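Local coordinates for LasR-specific antiactivator QslA domain-containing protein (Pseudomonas aeruginosa, PDB 4NG2) that probably acts as an antiactivator of the quorum-sensing transcription factor LasR, restraining the quorum-sensing response of the bacterium, at residues 50-53 and 54-58; 73-76 and 77-80. All blocks are in the same frame, centred on the assembly; numbering follows the deposited sequence.

Contact 1 of 2, residues 50-53 and 54-58; sequences PAQP and AIDKG
Ile55, Asp56 and Lys57 each send a backbone N-H back to the carbonyl four residues earlier, and these three bonds tie 50-53 to 54-58. Ile55 N lies 2.9 Å from Ala51 O, Asp56 N meets Gln52 O at 2.7 Å, and Lys57 N reaches Pro53 O at 2.8 Å. Side chains lean on the same acceptors: Ile55 CG1, set beside its own backbone N and anti to the carbonyl carbon (chi1 -69°), comes to 3.3 Å from Ala51 O, while the CB of Ala54 touches that oxygen from 3.6 Å. Such i to i+4 bonding marks the opening of helix 52-66, with Ala51 as its N-cap residue. Proline suits position 53, since a residue so early in a helix needs no N-H to donate and the ring holds phi near the helical value. Asp56 stays near this N-terminal end, one turn after Gln52, and its carboxylate is turned 62° against the amide plane of Gln52; both residues are partly exposed, a place that suits polar side chains. Further out, the small CB of Ala54 lets helix 88-107 come close, at Gln90 and Ala93. The branched Ile55 fills the buried side between Ala93 and Ala97 of that helix and Val32 and Ile34 of strand 31-34. Lys57, on a partly exposed side, runs its chain to Ser84 and Leu85.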
ATOM      1  N   PRO E  50      12.832  -6.410  13.206  1.00 46.80           N
ATOM      2  CA  PRO E  50      13.352  -7.655  12.633  1.00 39.79           C
ATOM      3  C   PRO E  50      12.203  -8.642  12.525  1.00 40.79           C
ATOM      4  O   PRO E  50      11.452  -8.815  13.486  1.00 39.80           O
ATOM      5  CB  PRO E  50      14.389  -8.122  13.668  1.00 42.28           C
ATOM      6  CG  PRO E  50      14.003  -7.448  14.947  1.00 41.24           C
ATOM      7  CD  PRO E  50      13.385  -6.133  14.547  1.00 42.23           C
ATOM      8  N   ALA E  51      12.064  -9.275  11.368  1.00 32.02           N
ATOM      9  CA  ALA E  51      10.901 -10.090  11.097  1.00 33.19           C
ATOM     10  C   ALA E  51      11.132 -11.179  10.060  1.00 33.59           C
ATOM     11  O   ALA E  51      10.162 -11.654   9.444  1.00 31.95           O
ATOM     12  CB  ALA E  51       9.728  -9.189  10.663  1.00 33.16           C
ATOM     13  N   GLN E  52      12.389 -11.582   9.863  1.00 38.28           N
ATOM     14  CA  GLN E  52      12.708 -12.654   8.899  1.00 42.93           C
ATOM     15  C   GLN E  52      11.940 -13.978   9.137  1.00 39.98           C
ATOM     16  O   GLN E  52      11.364 -14.544   8.189  1.00 39.57           O
ATOM     17  CB  GLN E  52      14.223 -12.898   8.815  1.00 45.57           C
ATOM     18  CG  GLN E  52      14.828 -12.545   7.444  1.00 45.36           C
ATOM     19  CD  GLN E  52      14.423 -13.538   6.377  1.00 46.59           C
ATOM     20  OE1 GLN E  52      14.345 -14.722   6.660  1.00 50.09           O
ATOM     21  NE2 GLN E  52      14.162 -13.071   5.155  1.00 42.79           N
ATOM     22  N   PRO E  53      11.892 -14.458  10.403  1.00 30.04           N
ATOM     23  CA  PRO E  53      11.092 -15.660  10.688  1.00 29.10           C
ATOM     24  C   PRO E  53       9.632 -15.491  10.295  1.00 36.76           C
ATOM     25  O   PRO E  53       9.116 -16.355   9.594  1.00 39.21           O
ATOM     26  CB  PRO E  53      11.207 -15.831  12.201  1.00 25.15           C
ATOM     27  CG  PRO E  53      12.442 -15.023  12.610  1.00 34.26           C
ATOM     28  CD  PRO E  53      12.499 -13.883  11.620  1.00 36.69           C
ATOM     29  N   ALA E  54       8.969 -14.413  10.710  1.00 35.08           N
ATOM     30  CA  ALA E  54       7.606 -14.200  10.228  1.00 35.16           C
ATOM     31  C   ALA E  54       7.598 -14.248   8.710  1.00 36.13           C
ATOM     32  O   ALA E  54       6.732 -14.857   8.114  1.00 36.07           O
ATOM     33  CB  ALA E  54       7.024 -12.892  10.739  1.00 34.98           C
ATOM     34  N   ILE E  55       8.580 -13.636   8.064  1.00 34.50           N
ATOM     35  CA  ILE E  55       8.602 -13.674   6.599  1.00 34.92           C
ATOM     36  C   ILE E  55       8.625 -15.130   6.113  1.00 36.07           C
ATOM     37  O   ILE E  55       7.741 -15.565   5.352  1.00 34.07           O
ATOM     38  CB  ILE E  55       9.772 -12.823   5.991  1.00 38.11           C
ATOM     39  CG1 ILE E  55       9.528 -11.326   6.227  1.00 33.15           C
ATOM     40  CG2 ILE E  55       9.932 -13.081   4.488  1.00 34.25           C
ATOM     41  CD1 ILE E  55       8.530 -10.717   5.274  1.00 29.10           C
ATOM     42  N   ASP E  56       9.600 -15.901   6.575  1.00 40.35           N
ATOM     43  CA  ASP E  56       9.659 -17.310   6.166  1.00 44.99           C
ATOM     44  C   ASP E  56       8.415 -18.137   6.510  1.00 38.42           C
ATOM     45  O   ASP E  56       8.062 -19.047   5.765  1.00 39.93           O
ATOM     46  CB  ASP E  56      10.928 -17.992   6.673  1.00 46.52           C
ATOM     47  CG  ASP E  56      12.196 -17.407   6.050  1.00 49.42           C
ATOM     48  OD1 ASP E  56      12.204 -17.124   4.817  1.00 55.82           O
ATOM     49  OD2 ASP E  56      13.186 -17.236   6.803  1.00 40.94           O
ATOM     50  N   LYS E  57       7.734 -17.829   7.609  1.00 34.32           N
ATOM     51  CA  LYS E  57       6.527 -18.584   7.929  1.00 35.10           C
ATOM     52  C   LYS E  57       5.473 -18.325   6.872  1.00 36.74           C
ATOM     53  O   LYS E  57       4.740 -19.221   6.472  1.00 39.69           O
ATOM     54  CB  LYS E  57       5.982 -18.270   9.331  1.00 42.44           C
ATOM     55  CG  LYS E  57       4.873 -19.249   9.786  1.00 46.27           C
ATOM     56  CD  LYS E  57       4.289 -18.894  11.163  1.00 61.58           C
ATOM     57  CE  LYS E  57       5.355 -18.893  12.270  1.00 60.95           C
ATOM     58  NZ  LYS E  57       4.754 -18.811  13.641  1.00 63.69           N
ATOM     59  N   GLY E  58       5.405 -17.088   6.411  1.00 37.21           N
ATOM     60  CA  GLY E  58       4.502 -16.764   5.322  1.00 35.68           C
ATOM     61  C   GLY E  58       4.921 -17.362   3.986  1.00 35.32           C
ATOM     62  O   GLY E  58       4.065 -17.690   3.167  1.00 36.00           O
TER

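Contact 2 of 2, residues 73-76 and 77-80; sequences QLWT and AFAF
Trp75 reaches along its own helix to two later residues, Phe78 and Ala79. Its CB starts off away from 77-80, but CG stands anti to the backbone N (chi1 167°) and the indole swings back over the next turn. On the pyrrole side, NE1 lies 4.1 Å from Ala79 CB and CE2 4.0 Å; the methyl lies over one face, offset toward the rim, in a CH-pi contact 21° off the normal of the five-membered ring. An alanine methyl is small enough to tuck beneath the indole there. On the benzo side, CE3 approaches Phe78 CD2 to 3.8 Å and CZ3 comes to 3.5 Å from it, with the two ring planes inclined at 37°. These are i to i+3 and i to i+4 neighbours in helix 74-83, whose opening turns, after the N-cap residue Gln73, are held by Phe78 N to Leu74 O, Ala79 N to Trp75 O (2.7 Å) and Phe80 N to Thr76 O. Thr76 O also lies at the edge of the Phe80 ring, and Thr76 CG2 touches its CD1, the two side chains side by side. Phe78 packs edge-to-face on Phe98, and Leu99 of the second subunit covers Leu74 and Phe78.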
ATOM      1  N   GLN E  73      -8.248 -25.032  -0.286  1.00 59.44           N
ATOM      2  CA  GLN E  73      -8.552 -24.384   1.000  1.00 55.10           C
ATOM      3  C   GLN E  73      -7.611 -23.215   1.337  1.00 54.13           C
ATOM      4  O   GLN E  73      -7.027 -23.189   2.426  1.00 47.55           O
ATOM      5  CB  GLN E  73      -8.512 -25.422   2.133  1.00 63.38           C
ATOM      6  CG  GLN E  73      -9.830 -26.168   2.369  1.00 77.25           C
ATOM      7  CD  GLN E  73     -10.605 -25.653   3.592  1.00 74.16           C
ATOM      8  OE1 GLN E  73     -11.841 -25.604   3.601  1.00 67.46           O
ATOM      9  NE2 GLN E  73      -9.872 -25.278   4.632  1.00 83.76           N
ATOM     10  N   LEU E  74      -7.473 -22.253   0.418  1.00 49.25           N
ATOM     11  CA  LEU E  74      -6.438 -21.206   0.519  1.00 47.64           C
ATOM     12  C   LEU E  74      -6.583 -20.218   1.694  1.00 41.83           C
ATOM     13  O   LEU E  74      -5.591 -19.869   2.358  1.00 41.18           O
ATOM     14  CB  LEU E  74      -6.333 -20.419  -0.794  1.00 44.98           C
ATOM     15  CG  LEU E  74      -5.168 -19.427  -0.896  1.00 46.99           C
ATOM     16  CD1 LEU E  74      -3.811 -20.139  -0.916  1.00 40.57           C
ATOM     17  CD2 LEU E  74      -5.304 -18.523  -2.113  1.00 44.61           C
ATOM     18  N   TRP E  75      -7.802 -19.749   1.942  1.00 35.78           N
ATOM     19  CA  TRP E  75      -8.017 -18.798   3.036  1.00 39.43           C
ATOM     20  C   TRP E  75      -7.678 -19.398   4.391  1.00 41.02           C
ATOM     21  O   TRP E  75      -7.195 -18.701   5.284  1.00 40.24           O
ATOM     22  CB  TRP E  75      -9.454 -18.300   3.053  1.00 32.81           C
ATOM     23  CG  TRP E  75      -9.833 -17.564   4.314  1.00 43.59           C
ATOM     24  CD1 TRP E  75     -10.673 -18.002   5.292  1.00 46.63           C
ATOM     25  CD2 TRP E  75      -9.405 -16.255   4.713  1.00 38.90           C
ATOM     26  NE1 TRP E  75     -10.793 -17.053   6.273  1.00 42.52           N
ATOM     27  CE2 TRP E  75     -10.025 -15.971   5.946  1.00 41.86           C
ATOM     28  CE3 TRP E  75      -8.553 -15.297   4.147  1.00 46.59           C
ATOM     29  CZ2 TRP E  75      -9.824 -14.774   6.625  1.00 37.28           C
ATOM     30  CZ3 TRP E  75      -8.351 -14.104   4.824  1.00 42.86           C
ATOM     31  CH2 TRP E  75      -8.987 -13.855   6.052  1.00 47.10           C
ATOM     32  N   THR E  76      -7.936 -20.688   4.540  1.00 37.25           N
ATOM     33  CA  THR E  76      -7.657 -21.380   5.785  1.00 36.51           C
ATOM     34  C   THR E  76      -6.178 -21.427   6.093  1.00 36.78           C
ATOM     35  O   THR E  76      -5.788 -21.285   7.241  1.00 38.54           O
ATOM     36  CB  THR E  76      -8.138 -22.820   5.736  1.00 41.12           C
ATOM     37  OG1 THR E  76      -9.568 -22.835   5.719  1.00 42.48           O
ATOM     38  CG2 THR E  76      -7.633 -23.576   6.955  1.00 39.55           C
ATOM     39  N   ALA E  77      -5.343 -21.639   5.086  1.00 33.99           N
ATOM     40  CA  ALA E  77      -3.912 -21.724   5.353  1.00 35.45           C
ATOM     41  C   ALA E  77      -3.397 -20.370   5.747  1.00 35.18           C
ATOM     42  O   ALA E  77      -2.504 -20.231   6.585  1.00 37.10           O
ATOM     43  CB  ALA E  77      -3.152 -22.234   4.139  1.00 38.46           C
ATOM     44  N   PHE E  78      -3.962 -19.361   5.116  1.00 37.77           N
ATOM     45  CA  PHE E  78      -3.571 -17.994   5.388  1.00 34.01           C
ATOM     46  C   PHE E  78      -4.067 -17.589   6.787  1.00 32.06           C
ATOM     47  O   PHE E  78      -3.290 -17.096   7.602  1.00 32.76           O
ATOM     48  CB  PHE E  78      -4.130 -17.110   4.270  1.00 34.52           C
ATOM     49  CG  PHE E  78      -3.918 -15.671   4.475  1.00 31.73           C
ATOM     50  CD1 PHE E  78      -2.730 -15.077   4.110  1.00 36.83           C
ATOM     51  CD2 PHE E  78      -4.915 -14.893   5.021  1.00 30.74           C
ATOM     52  CE1 PHE E  78      -2.535 -13.710   4.296  1.00 37.00           C
ATOM     53  CE2 PHE E  78      -4.735 -13.540   5.205  1.00 37.49           C
ATOM     54  CZ  PHE E  78      -3.548 -12.944   4.847  1.00 36.23           C
ATOM     55  N   ALA E  79      -5.339 -17.847   7.081  1.00 24.00           N
ATOM     56  CA  ALA E  79      -5.912 -17.488   8.373  1.00 21.26           C
ATOM     57  C   ALA E  79      -5.243 -18.211   9.508  1.00 25.49           C
ATOM     58  O   ALA E  79      -4.931 -17.593  10.539  1.00 27.01           O
ATOM     59  CB  ALA E  79      -7.401 -17.749   8.414  1.00 25.00           C
ATOM     60  N   PHE E  80      -5.000 -19.507   9.349  1.00 24.93           N
ATOM     61  CA  PHE E  80      -4.348 -20.222  10.444  1.00 26.87           C
ATOM     62  C   PHE E  80      -2.893 -19.849  10.611  1.00 31.95           C
ATOM     63  O   PHE E  80      -2.408 -19.749  11.734  1.00 34.80           O
ATOM     64  CB  PHE E  80      -4.557 -21.737  10.360  1.00 30.55           C
ATOM     65  CG  PHE E  80      -5.857 -22.171  10.952  1.00 27.14           C
ATOM     66  CD1 PHE E  80      -7.026 -22.146  10.190  1.00 24.65           C
ATOM     67  CD2 PHE E  80      -5.937 -22.527  12.289  1.00 30.03           C
ATOM     68  CE1 PHE E  80      -8.248 -22.520  10.728  1.00 34.08           C
ATOM     69  CE2 PHE E  80      -7.171 -22.899  12.843  1.00 30.86           C
ATOM     70  CZ  PHE E  80      -8.327 -22.893  12.051  1.00 30.64           C
TER

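In the fold
Contacts 1 and 2 are the N-terminal turns of two successive helices, 52-66 and 74-83. Contact 1 closes before contact 2 opens, and both belong to the QslA domain. Their centres are about 17 Å apart and their nearest atoms about 7 Å, so they do not touch. Helix 88-107 receives both: Ala54 and Ile55 of contact 1 at Ala93, Leu74 and Phe78 of contact 2 at Phe98. The helices also meet directly, through Leu74 on Trp65 and Ala77 on Gln61. Contact 1 thus packs inside the subunit, against strand 31-34 as well, whereas contact 2 lies at the interface where two copies of the protein meet.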